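Local coordinates for protein aminotransferase (Paracoccus denitrificans, PDB 4GRX) that probably transfers amino groups between amines or omega-amino acids and keto acids or aldehydes, using pyridoxal phosphate held as a Schiff base on a lysine, at residues Gly67-Val72 / Val434-Phe439; Arg59-Ala64 / Gly423-Pro428; Glu235-Ala240 / Arg385-Met390. One frame throughout, in Å; residues are numbered along the deposited sequence.

Interaction 1 (Gly67-Val72 / Val434-Phe439); sequences GLWNMV and VLCPPF
Trp69 and Cys436 lie opposite each other where the loop 67-72 runs past the end of strand 432-435. The backbones close in from there: the CA atoms of Trp69 and Cys436 are 6.2 Å apart, those of Val72 and Pro438 3.9 Å. Val434 and Leu435 are still strand; the chain then leaves the sheet as an extended loop. Met71 is the centre of an inverse gamma turn that leads into Val72. A weak, bent hydrogen bond joins Phe439 N to Val72 O at 2.8 Å, with 122° at the hydrogen. Pro438 CB sits against the same carbonyl and against Met71 O, both at 3.4 Å.

The thiol of Cys436 rises over one face of the Trp69 indole, off centre. Cys436 SG is 3.8 Å from the centroid of the six-membered ring of Trp69. With chi1 at 60°, SG stands between the backbone N and the carbonyl carbon and reaches up to the ring. Val434 CG1 meets Trp69 CH2 obliquely, at 3.9 Å. At the other end Val72 lies alongside Phe439, and its CB stands over one face of the phenyl ring, 3.7 Å from the centroid, in a CH-pi contact.

Ser66 and Arg276 bond backbone carbonyls around the contact, and Phe97 of the second subunit packs on Leu68. The Trp69 side chain comes within about 5 Å of the bound delta-amino valeric acid, nearest atoms. The sulfur-aromatic and CH-pi contacts together make a buried, mostly apolar seam, and the sulfur over its face probably helps to hold the plane of an indole that lies near the ligand.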
ATOM      1  N   GLY A  67      11.148   0.686  16.465  1.00 26.26           N
ATOM      2  CA  GLY A  67      10.901  -0.307  15.433  1.00 25.84           C
ATOM      3  C   GLY A  67      11.323   0.325  14.122  1.00 25.78           C
ATOM      4  O   GLY A  67      12.481   0.236  13.715  1.00 25.67           O
ATOM      5  N   LEU A  68      10.391   1.023  13.487  1.00 26.05           N
ATOM      6  CA  LEU A  68      10.671   1.656  12.216  1.00 25.97           C
ATOM      7  C   LEU A  68      10.186   3.096  12.171  1.00 26.50           C
ATOM      8  O   LEU A  68       9.349   3.438  11.353  1.00 27.05           O
ATOM      9  CB  LEU A  68      10.027   0.834  11.121  1.00 25.51           C
ATOM     10  CG  LEU A  68      10.670   0.841   9.747  1.00 25.61           C
ATOM     11  CD1 LEU A  68      12.184   0.938   9.821  1.00 26.00           C
ATOM     12  CD2 LEU A  68      10.213  -0.413   9.022  1.00 24.91           C
ATOM     13  N   TRP A  69      10.741   3.936  13.049  1.00 27.30           N
ATOM     14  CA  TRP A  69      10.314   5.343  13.261  1.00 27.80           C
ATOM     15  C   TRP A  69       8.950   5.505  13.877  1.00 27.50           C
ATOM     16  O   TRP A  69       8.660   6.540  14.461  1.00 28.62           O
ATOM     17  CB  TRP A  69      10.346   6.182  11.975  1.00 28.14           C
ATOM     18  CG  TRP A  69      11.590   6.068  11.139  1.00 28.33           C
ATOM     19  CD1 TRP A  69      11.880   5.102  10.181  1.00 27.86           C
ATOM     20  CD2 TRP A  69      12.746   6.979  11.125  1.00 29.03           C
ATOM     21  NE1 TRP A  69      13.104   5.340   9.600  1.00 28.30           N
ATOM     22  CE2 TRP A  69      13.677   6.443  10.123  1.00 28.93           C
ATOM     23  CE3 TRP A  69      13.089   8.128  11.814  1.00 29.79           C
ATOM     24  CZ2 TRP A  69      14.893   7.053   9.847  1.00 29.73           C
ATOM     25  CZ3 TRP A  69      14.321   8.733  11.529  1.00 30.66           C
ATOM     26  CH2 TRP A  69      15.198   8.209  10.568  1.00 30.51           C
ATOM     27  N   ASN A  70       8.107   4.488  13.752  1.00 26.64           N
ATOM     28  CA  ASN A  70       6.671   4.619  13.981  1.00 26.35           C
ATOM     29  C   ASN A  70       6.132   4.232  15.370  1.00 27.14           C
ATOM     30  O   ASN A  70       5.049   4.679  15.758  1.00 27.34           O
ATOM     31  CB  ASN A  70       5.915   3.838  12.895  1.00 25.02           C
ATOM     32  CG  ASN A  70       6.266   2.354  12.876  1.00 23.92           C
ATOM     33  OD1 ASN A  70       7.296   1.933  13.392  1.00 23.62           O
ATOM     34  ND2 ASN A  70       5.409   1.560  12.261  1.00 23.73           N
ATOM     35  N   MET A  71       6.853   3.397  16.114  1.00 27.58           N
ATOM     36  CA  MET A  71       6.332   2.957  17.431  1.00 29.03           C
ATOM     37  C   MET A  71       6.605   3.968  18.563  1.00 29.25           C
ATOM     38  O   MET A  71       7.110   3.616  19.629  1.00 30.01           O
ATOM     39  CB  MET A  71       6.874   1.575  17.814  1.00 29.80           C
ATOM     40  CG  MET A  71       6.822   0.560  16.699  1.00 29.39           C
ATOM     41  SD  MET A  71       5.309  -0.391  16.747  1.00 31.55           S
ATOM     42  CE  MET A  71       5.247  -0.764  14.986  1.00 31.46           C
ATOM     43  N   VAL A  72       6.244   5.219  18.328  1.00 28.73           N
ATOM     44  CA  VAL A  72       6.554   6.306  19.256  1.00 29.51           C
ATOM     45  C   VAL A  72       5.974   6.120  20.660  1.00 30.52           C
ATOM     46  O   VAL A  72       6.484   6.691  21.623  1.00 31.38           O
ATOM     47  CB  VAL A  72       6.116   7.661  18.674  1.00 29.34           C
ATOM     48  CG1 VAL A  72       6.778   7.868  17.313  1.00 28.04           C
ATOM     49  CG2 VAL A  72       4.597   7.718  18.564  1.00 29.33           C
ATOM     50  N   VAL A 434      21.933   6.018  13.074  1.00 27.48           N
ATOM     51  CA  VAL A 434      20.677   6.709  13.318  1.00 27.01           C
ATOM     52  C   VAL A 434      20.074   6.315  14.657  1.00 27.32           C
ATOM     53  O   VAL A 434      20.112   5.156  15.066  1.00 27.70           O
ATOM     54  CB  VAL A 434      19.681   6.430  12.178  1.00 26.41           C
ATOM     55  CG1 VAL A 434      18.304   6.976  12.490  1.00 26.16           C
ATOM     56  CG2 VAL A 434      20.193   7.034  10.887  1.00 26.44           C
ATOM     57  N   LEU A 435      19.523   7.302  15.343  1.00 27.57           N
ATOM     58  CA  LEU A 435      18.846   7.081  16.595  1.00 27.57           C
ATOM     59  C   LEU A 435      17.512   7.800  16.515  1.00 27.59           C
ATOM     60  O   LEU A 435      17.458   9.027  16.271  1.00 27.76           O
ATOM     61  CB  LEU A 435      19.692   7.621  17.738  1.00 28.44           C
ATOM     62  CG  LEU A 435      20.995   6.903  18.101  1.00 28.91           C
ATOM     63  CD1 LEU A 435      21.691   7.644  19.238  1.00 29.75           C
ATOM     64  CD2 LEU A 435      20.761   5.439  18.484  1.00 28.85           C
ATOM     65  N   CYS A 436      16.435   7.033  16.662  1.00 27.41           N
ATOM     66  CA  CYS A 436      15.077   7.580  16.627  1.00 27.58           C
ATOM     67  C   CYS A 436      14.148   6.809  17.564  1.00 27.57           C
ATOM     68  O   CYS A 436      13.182   6.171  17.111  1.00 27.09           O
ATOM     69  CB  CYS A 436      14.526   7.628  15.187  1.00 27.66           C
ATOM     70  SG  CYS A 436      14.423   6.038  14.321  1.00 28.17           S
ATOM     71  N   PRO A 437      14.431   6.881  18.883  1.00 27.99           N
ATOM     72  CA  PRO A 437      13.726   6.084  19.895  1.00 28.26           C
ATOM     73  C   PRO A 437      12.254   6.501  20.066  1.00 28.12           C
ATOM     74  O   PRO A 437      11.878   7.594  19.645  1.00 28.03           O
ATOM     75  CB  PRO A 437      14.511   6.374  21.191  1.00 29.22           C
ATOM     76  CG  PRO A 437      15.459   7.492  20.886  1.00 29.22           C
ATOM     77  CD  PRO A 437      15.230   7.962  19.490  1.00 28.46           C
ATOM     78  N   PRO A 438      11.420   5.644  20.694  1.00 28.24           N
ATOM     79  CA  PRO A 438      10.052   6.112  20.972  1.00 28.32           C
ATOM     80  C   PRO A 438      10.030   7.383  21.836  1.00 28.88           C
ATOM     81  O   PRO A 438      10.974   7.679  22.583  1.00 29.00           O
ATOM     82  CB  PRO A 438       9.431   4.950  21.751  1.00 28.82           C
ATOM     83  CG  PRO A 438      10.285   3.770  21.462  1.00 28.40           C
ATOM     84  CD  PRO A 438      11.666   4.304  21.259  1.00 28.24           C
ATOM     85  N   PHE A 439       8.938   8.125  21.723  1.00 29.02           N
ATOM     86  CA  PHE A 439       8.729   9.319  22.532  1.00 29.56           C
ATOM     87  C   PHE A 439       8.611   9.009  24.035  1.00 30.63           C
ATOM     88  O   PHE A 439       8.998   9.823  24.864  1.00 31.55           O
ATOM     89  CB  PHE A 439       7.501  10.091  22.035  1.00 29.57           C
ATOM     90  CG  PHE A 439       7.579  10.544  20.585  1.00 28.53           C
ATOM     91  CD1 PHE A 439       6.435  11.013  19.938  1.00 28.39           C
ATOM     92  CD2 PHE A 439       8.780  10.504  19.862  1.00 27.68           C
ATOM     93  CE1 PHE A 439       6.492  11.441  18.617  1.00 27.67           C
ATOM     94  CE2 PHE A 439       8.839  10.926  18.538  1.00 26.81           C
ATOM     95  CZ  PHE A 439       7.694  11.398  17.913  1.00 26.86           C
TER

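Interaction 2 (Arg59-Ala64 / Gly423-Pro428); sequences RRYLDA and GLICRP
The Tyr61 ring is met obliquely by Ile425 CD1, 4.0 Å from its CD2, and by Gly423 CA, which also lies near CD2. The other flat group is the Asp63 carboxylate. Ile425 CG2 packs against it, 3.6 Å from Asp63 OD2. Chi1 of Ile425 (-63°) sends CG1 and CD1 to the tyrosine and leaves CG2 for the aspartate; the two branches of one isoleucine thus touch both flat groups. Asp63 OD1 accepts from Asn65 N, while OD2 bonds to Tyr94 OH of the second subunit. This probably favours the charged carboxylate.

The backbones pair as parallel strands. Leu62 N gives a nearly straight bond to Gly423 O at 3.0 Å. Ile425 N then bonds to Leu62 O, and Ala64 N to Ile425 O, both at 2.9 Å. Leu424 CD1 reaches Ala64 CB at 3.8 Å.

Gly423, with positive phi, is the C-prime residue of the Schellman motif ending helix 411-421. The chain turns there straight into strand 424-425, which lies beside 60-63 at the edge, within this chain, of the mixed sheet 43-49, 52-55, 60-63, 424-425. Helix 443-463 packs on Leu62, Ala64 and Leu424, while Ile53 of strand 52-55 touches Tyr61 and Ile425.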
ATOM      1  N   ARG A  59      15.712 -13.101  24.891  1.00 40.27           N
ATOM      2  CA  ARG A  59      16.695 -12.024  24.849  1.00 41.10           C
ATOM      3  C   ARG A  59      16.003 -10.685  24.611  1.00 38.44           C
ATOM      4  O   ARG A  59      15.160 -10.563  23.734  1.00 37.15           O
ATOM      5  CB  ARG A  59      17.779 -12.301  23.802  1.00 43.88           C
ATOM      6  CG  ARG A  59      19.133 -11.683  24.146  1.00 48.92           C
ATOM      7  CD  ARG A  59      20.153 -11.828  23.019  1.00 52.49           C
ATOM      8  NE  ARG A  59      20.729 -13.176  22.948  1.00 57.27           N
ATOM      9  CZ  ARG A  59      20.344 -14.145  22.109  1.00 57.86           C
ATOM     10  NH1 ARG A  59      19.357 -13.954  21.225  1.00 55.49           N
ATOM     11  NH2 ARG A  59      20.965 -15.322  22.157  1.00 59.12           N
ATOM     12  N   ARG A  60      16.367  -9.686  25.402  1.00 37.98           N
ATOM     13  CA  ARG A  60      15.638  -8.425  25.464  1.00 36.73           C
ATOM     14  C   ARG A  60      16.489  -7.275  24.916  1.00 35.36           C
ATOM     15  O   ARG A  60      17.686  -7.209  25.181  1.00 36.23           O
ATOM     16  CB  ARG A  60      15.213  -8.194  26.921  1.00 38.71           C
ATOM     17  CG  ARG A  60      14.548  -6.877  27.271  1.00 39.20           C
ATOM     18  CD  ARG A  60      14.568  -6.700  28.790  1.00 41.65           C
ATOM     19  NE  ARG A  60      13.774  -5.549  29.212  1.00 42.13           N
ATOM     20  CZ  ARG A  60      12.476  -5.594  29.512  1.00 42.40           C
ATOM     21  NH1 ARG A  60      11.811  -6.748  29.454  1.00 42.44           N
ATOM     22  NH2 ARG A  60      11.843  -4.481  29.871  1.00 42.32           N
ATOM     23  N   TYR A  61      15.869  -6.389  24.138  1.00 33.39           N
ATOM     24  CA  TYR A  61      16.579  -5.295  23.456  1.00 32.40           C
ATOM     25  C   TYR A  61      15.867  -3.938  23.595  1.00 32.17           C
ATOM     26  O   TYR A  61      14.638  -3.854  23.512  1.00 31.39           O
ATOM     27  CB  TYR A  61      16.753  -5.581  21.957  1.00 30.35           C
ATOM     28  CG  TYR A  61      17.135  -7.006  21.562  1.00 30.04           C
ATOM     29  CD1 TYR A  61      16.182  -8.032  21.549  1.00 29.37           C
ATOM     30  CD2 TYR A  61      18.439  -7.314  21.139  1.00 30.11           C
ATOM     31  CE1 TYR A  61      16.522  -9.318  21.158  1.00 29.18           C
ATOM     32  CE2 TYR A  61      18.784  -8.603  20.756  1.00 29.89           C
ATOM     33  CZ  TYR A  61      17.822  -9.598  20.766  1.00 29.48           C
ATOM     34  OH  TYR A  61      18.153 -10.878  20.393  1.00 29.57           O
ATOM     35  N   LEU A  62      16.649  -2.876  23.779  1.00 32.77           N
ATOM     36  CA  LEU A  62      16.130  -1.514  23.700  1.00 32.55           C
ATOM     37  C   LEU A  62      16.106  -1.031  22.243  1.00 31.44           C
ATOM     38  O   LEU A  62      17.148  -0.718  21.674  1.00 31.64           O
ATOM     39  CB  LEU A  62      16.978  -0.593  24.570  1.00 33.71           C
ATOM     40  CG  LEU A  62      16.697   0.904  24.569  1.00 33.83           C
ATOM     41  CD1 LEU A  62      15.266   1.190  24.997  1.00 33.61           C
ATOM     42  CD2 LEU A  62      17.695   1.600  25.484  1.00 35.58           C
ATOM     43  N   ASP A  63      14.922  -0.986  21.637  1.00 30.81           N
ATOM     44  CA  ASP A  63      14.806  -0.623  20.211  1.00 30.00           C
ATOM     45  C   ASP A  63      14.830   0.888  20.037  1.00 30.30           C
ATOM     46  O   ASP A  63      13.799   1.540  20.134  1.00 30.30           O
ATOM     47  CB  ASP A  63      13.552  -1.233  19.555  1.00 28.87           C
ATOM     48  CG  ASP A  63      13.520  -1.029  18.042  1.00 28.54           C
ATOM     49  OD1 ASP A  63      13.859   0.081  17.567  1.00 28.61           O
ATOM     50  OD2 ASP A  63      13.146  -1.979  17.304  1.00 28.23           O
ATOM     51  N   ALA A  64      16.017   1.429  19.775  1.00 31.07           N
ATOM     52  CA  ALA A  64      16.214   2.871  19.625  1.00 31.75           C
ATOM     53  C   ALA A  64      15.851   3.349  18.222  1.00 31.22           C
ATOM     54  O   ALA A  64      16.190   4.461  17.835  1.00 32.58           O
ATOM     55  CB  ALA A  64      17.649   3.250  19.952  1.00 32.59           C
ATOM     56  N   GLY A 423      22.365  -5.684  23.281  1.00 31.86           N
ATOM     57  CA  GLY A 423      20.990  -5.390  23.649  1.00 32.12           C
ATOM     58  C   GLY A 423      20.470  -4.030  23.219  1.00 32.05           C
ATOM     59  O   GLY A 423      19.629  -3.452  23.914  1.00 32.29           O
ATOM     60  N   LEU A 424      20.944  -3.521  22.075  1.00 31.73           N
ATOM     61  CA  LEU A 424      20.485  -2.220  21.561  1.00 31.77           C
ATOM     62  C   LEU A 424      20.120  -2.324  20.097  1.00 31.15           C
ATOM     63  O   LEU A 424      20.991  -2.549  19.261  1.00 31.76           O
ATOM     64  CB  LEU A 424      21.543  -1.104  21.780  1.00 32.17           C
ATOM     65  CG  LEU A 424      21.399   0.268  21.070  1.00 31.43           C
ATOM     66  CD1 LEU A 424      20.218   1.050  21.605  1.00 31.42           C
ATOM     67  CD2 LEU A 424      22.649   1.138  21.158  1.00 31.73           C
ATOM     68  N   ILE A 425      18.841  -2.173  19.764  1.00 30.75           N
ATOM     69  CA  ILE A 425      18.492  -2.118  18.347  1.00 29.96           C
ATOM     70  C   ILE A 425      18.839  -0.714  17.850  1.00 30.23           C
ATOM     71  O   ILE A 425      18.272   0.288  18.300  1.00 30.09           O
ATOM     72  CB  ILE A 425      17.016  -2.472  18.044  1.00 29.25           C
ATOM     73  CG1 ILE A 425      16.670  -3.928  18.435  1.00 29.34           C
ATOM     74  CG2 ILE A 425      16.682  -2.158  16.593  1.00 28.11           C
ATOM     75  CD1 ILE A 425      17.644  -4.993  17.990  1.00 29.26           C
ATOM     76  N   CYS A 426      19.812  -0.659  16.947  1.00 30.43           N
ATOM     77  CA  CYS A 426      20.259   0.582  16.352  1.00 30.72           C
ATOM     78  C   CYS A 426      20.526   0.270  14.908  1.00 30.64           C
ATOM     79  O   CYS A 426      21.350  -0.599  14.622  1.00 31.30           O
ATOM     80  CB  CYS A 426      21.554   1.046  17.011  1.00 31.73           C
ATOM     81  SG  CYS A 426      22.276   2.526  16.278  1.00 32.41           S
ATOM     82  N   ARG A 427      19.838   0.954  13.996  1.00 30.12           N
ATOM     83  CA  ARG A 427      20.000   0.645  12.583  1.00 29.99           C
ATOM     84  C   ARG A 427      20.656   1.758  11.760  1.00 30.25           C
ATOM     85  O   ARG A 427      20.001   2.752  11.429  1.00 31.35           O
ATOM     86  CB  ARG A 427      18.664   0.242  11.953  1.00 29.78           C
ATOM     87  CG  ARG A 427      18.791  -0.863  10.901  1.00 29.71           C
ATOM     88  CD  ARG A 427      20.009  -0.687  10.008  1.00 29.69           C
ATOM     89  NE  ARG A 427      20.649  -1.966   9.742  1.00 29.99           N
ATOM     90  CZ  ARG A 427      21.914  -2.137   9.366  1.00 30.49           C
ATOM     91  NH1 ARG A 427      22.749  -1.109   9.209  1.00 30.21           N
ATOM     92  NH2 ARG A 427      22.351  -3.372   9.159  1.00 31.13           N
ATOM     93  N   PRO A 428      21.945   1.581  11.417  1.00 30.07           N
ATOM     94  CA  PRO A 428      22.690   2.499  10.580  1.00 29.87           C
ATOM     95  C   PRO A 428      22.267   2.400   9.142  1.00 29.36           C
ATOM     96  O   PRO A 428      22.097   1.313   8.624  1.00 29.24           O
ATOM     97  CB  PRO A 428      24.132   2.002  10.718  1.00 30.59           C
ATOM     98  CG  PRO A 428      24.166   1.355  12.059  1.00 31.21           C
ATOM     99  CD  PRO A 428      22.853   0.616  12.056  1.00 30.85           C
TER

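Interaction 3 (Glu235-Ala240 / Arg385-Met390); sequences EPVMGA and RGIGFM
Val237 is the residue of 235-240 that meets both Ile387 and Met390, and the chain reaches it from Glu235 and Pro236. Glu235 reaches forward over its own segment. Its OE2 accepts the Gly239 N-H at 2.8 Å in a straight bond (179°), met from above the carboxylate plane. OE1 takes the Tyr162 N-H, so the buried carboxylate bridges two backbone amides.

At Val237 the two methyls divide the work. CG1, anti to the backbone N (chi1 -177°), touches Met390 CE at 3.7 Å. Val237 CG2 faces Ile387 CG2 more loosely, at 4.2 Å. The valine and methionine side chains run past each other in opposite directions. The Met390 chain bends at its thioether (chi3 -62°), which lays CE beside the valine. Met238 meets the methionine only through its carbonyl, with O 4.4 Å from Met390 CE. Gly239 follows, its CA 4.3 Å from the same methyl.

Across the contact, Ile387 to Met390 form a type II' beta turn with Gly388 at positive phi. Ile387 and Met390 bond to each other in both directions, N to O. This is a two-residue beta hairpin between strands 381-387 and 390-395, set against the loop that follows strand 229-234 of the large sheet.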
ATOM      1  N   GLU A 235      10.876  16.018   2.343  1.00 20.64           N
ATOM      2  CA  GLU A 235      10.817  15.792   3.775  1.00 21.64           C
ATOM      3  C   GLU A 235      11.398  17.038   4.446  1.00 22.90           C
ATOM      4  O   GLU A 235      12.451  17.541   4.002  1.00 22.94           O
ATOM      5  CB  GLU A 235      11.698  14.616   4.164  1.00 21.59           C
ATOM      6  CG  GLU A 235      11.271  13.278   3.603  1.00 21.12           C
ATOM      7  CD  GLU A 235      12.432  12.315   3.519  1.00 21.03           C
ATOM      8  OE1 GLU A 235      13.020  12.231   2.420  1.00 20.55           O
ATOM      9  OE2 GLU A 235      12.771  11.667   4.543  1.00 21.30           O
ATOM     10  N   PRO A 236      10.736  17.554   5.506  1.00 23.76           N
ATOM     11  CA  PRO A 236      11.348  18.715   6.180  1.00 24.85           C
ATOM     12  C   PRO A 236      12.758  18.384   6.695  1.00 25.19           C
ATOM     13  O   PRO A 236      13.705  19.147   6.446  1.00 25.35           O
ATOM     14  CB  PRO A 236      10.369  19.030   7.321  1.00 25.77           C
ATOM     15  CG  PRO A 236       9.062  18.477   6.848  1.00 25.44           C
ATOM     16  CD  PRO A 236       9.398  17.246   6.038  1.00 24.17           C
ATOM     17  N   VAL A 237      12.877  17.251   7.387  1.00 25.56           N
ATOM     18  CA  VAL A 237      14.154  16.682   7.783  1.00 26.17           C
ATOM     19  C   VAL A 237      14.197  15.318   7.107  1.00 26.38           C
ATOM     20  O   VAL A 237      13.232  14.556   7.220  1.00 26.96           O
ATOM     21  CB  VAL A 237      14.231  16.442   9.302  1.00 26.92           C
ATOM     22  CG1 VAL A 237      15.604  15.909   9.692  1.00 27.32           C
ATOM     23  CG2 VAL A 237      13.930  17.703  10.077  1.00 27.77           C
ATOM     24  N   MET A 238      15.290  15.011   6.408  1.00 26.25           N
ATOM     25  CA  MET A 238      15.406  13.734   5.699  1.00 25.94           C
ATOM     26  C   MET A 238      15.592  12.557   6.665  1.00 26.34           C
ATOM     27  O   MET A 238      16.519  12.538   7.466  1.00 27.42           O
ATOM     28  CB  MET A 238      16.535  13.796   4.670  1.00 26.45           C
ATOM     29  CG  MET A 238      16.253  14.726   3.499  1.00 26.89           C
ATOM     30  SD  MET A 238      17.570  14.637   2.272  1.00 29.29           S
ATOM     31  CE  MET A 238      16.795  15.396   0.852  1.00 27.30           C
ATOM     32  N   GLY A 239      14.692  11.581   6.596  1.00 26.03           N
ATOM     33  CA  GLY A 239      14.683  10.464   7.538  1.00 26.28           C
ATOM     34  C   GLY A 239      15.600   9.325   7.132  1.00 26.39           C
ATOM     35  O   GLY A 239      16.745   9.237   7.605  1.00 27.27           O
ATOM     36  N   ALA A 240      15.094   8.451   6.261  1.00 25.35           N
ATOM     37  CA  ALA A 240      15.807   7.240   5.846  1.00 25.10           C
ATOM     38  C   ALA A 240      17.061   7.538   5.034  1.00 25.07           C
ATOM     39  O   ALA A 240      17.930   6.680   4.894  1.00 25.78           O
ATOM     40  CB  ALA A 240      14.890   6.306   5.086  1.00 24.59           C
ATOM     41  N   ARG A 385      24.234  15.302  14.070  1.00 31.40           N
ATOM     42  CA  ARG A 385      23.197  16.142  13.471  1.00 31.32           C
ATOM     43  C   ARG A 385      21.806  15.599  13.786  1.00 31.05           C
ATOM     44  O   ARG A 385      21.630  14.414  14.091  1.00 30.75           O
ATOM     45  CB  ARG A 385      23.374  16.235  11.947  1.00 30.88           C
ATOM     46  CG  ARG A 385      23.415  14.881  11.259  1.00 30.13           C
ATOM     47  CD  ARG A 385      23.388  14.958   9.736  1.00 30.00           C
ATOM     48  NE  ARG A 385      23.183  13.600   9.238  1.00 29.29           N
ATOM     49  CZ  ARG A 385      24.150  12.780   8.830  1.00 29.40           C
ATOM     50  NH1 ARG A 385      25.415  13.172   8.795  1.00 29.89           N
ATOM     51  NH2 ARG A 385      23.843  11.555   8.447  1.00 29.16           N
ATOM     52  N   GLY A 386      20.822  16.484  13.699  1.00 31.33           N
ATOM     53  CA  GLY A 386      19.436  16.117  13.893  1.00 31.21           C
ATOM     54  C   GLY A 386      18.711  17.158  14.709  1.00 32.02           C
ATOM     55  O   GLY A 386      19.143  18.309  14.807  1.00 32.40           O
ATOM     56  N   ILE A 387      17.613  16.730  15.321  1.00 32.21           N
ATOM     57  CA  ILE A 387      16.729  17.624  16.054  1.00 32.67           C
ATOM     58  C   ILE A 387      15.699  16.779  16.817  1.00 32.74           C
ATOM     59  O   ILE A 387      15.416  15.637  16.423  1.00 32.23           O
ATOM     60  CB  ILE A 387      16.068  18.630  15.081  1.00 32.68           C
ATOM     61  CG1 ILE A 387      15.409  19.789  15.839  1.00 33.20           C
ATOM     62  CG2 ILE A 387      15.136  17.910  14.092  1.00 31.94           C
ATOM     63  CD1 ILE A 387      15.137  21.005  14.977  1.00 33.41           C
ATOM     64  N   GLY A 388      15.150  17.326  17.906  1.00 33.20           N
ATOM     65  CA  GLY A 388      14.136  16.630  18.692  1.00 33.05           C
ATOM     66  C   GLY A 388      14.569  15.219  19.027  1.00 32.72           C
ATOM     67  O   GLY A 388      15.615  15.019  19.634  1.00 33.13           O
ATOM     68  N   PHE A 389      13.774  14.236  18.620  1.00 32.15           N
ATOM     69  CA  PHE A 389      14.128  12.831  18.839  1.00 31.84           C
ATOM     70  C   PHE A 389      14.499  12.112  17.544  1.00 31.15           C
ATOM     71  O   PHE A 389      14.095  10.962  17.320  1.00 31.44           O
ATOM     72  CB  PHE A 389      12.984  12.091  19.531  1.00 32.11           C
ATOM     73  CG  PHE A 389      13.097  12.042  21.026  1.00 33.38           C
ATOM     74  CD1 PHE A 389      13.700  13.080  21.738  1.00 34.22           C
ATOM     75  CD2 PHE A 389      12.571  10.958  21.732  1.00 33.73           C
ATOM     76  CE1 PHE A 389      13.789  13.031  23.121  1.00 35.50           C
ATOM     77  CE2 PHE A 389      12.649  10.906  23.112  1.00 35.02           C
ATOM     78  CZ  PHE A 389      13.258  11.947  23.811  1.00 35.92           C
ATOM     79  N   MET A 390      15.253  12.790  16.678  1.00 30.39           N
ATOM     80  CA  MET A 390      15.810  12.149  15.495  1.00 28.98           C
ATOM     81  C   MET A 390      17.229  12.645  15.247  1.00 29.22           C
ATOM     82  O   MET A 390      17.472  13.848  15.127  1.00 29.53           O
ATOM     83  CB  MET A 390      14.889  12.318  14.283  1.00 28.09           C
ATOM     84  CG  MET A 390      14.712  13.731  13.769  1.00 27.97           C
ATOM     85  SD  MET A 390      13.478  13.837  12.463  1.00 27.36           S
ATOM     86  CE  MET A 390      14.147  12.798  11.156  1.00 26.81           C
TER

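From the N terminus, strand 60-63 comes first and the loop 67-72 follows shortly after. Interaction 2 closes the loop from 59-64 to 423-428; interaction 1 closes the one from 67-72 to 434-439. Their segments alternate, so the two loops cross. Interaction 3, from 235-240 to 385-390, is nested inside both. Interactions 1 and 2 are bridged by Cys436 N and Ala64 O, 2.8 Å apart, a probable hydrogen bond. Interactions 1 and 3 meet where Trp69 CH2 packs on Gly239 O. Interactions 2 and 3 do not touch. Together they join the N-terminal sheet, the three-stranded sheet 381-387, 390-395, 432-435 and the large seven-stranded sheet.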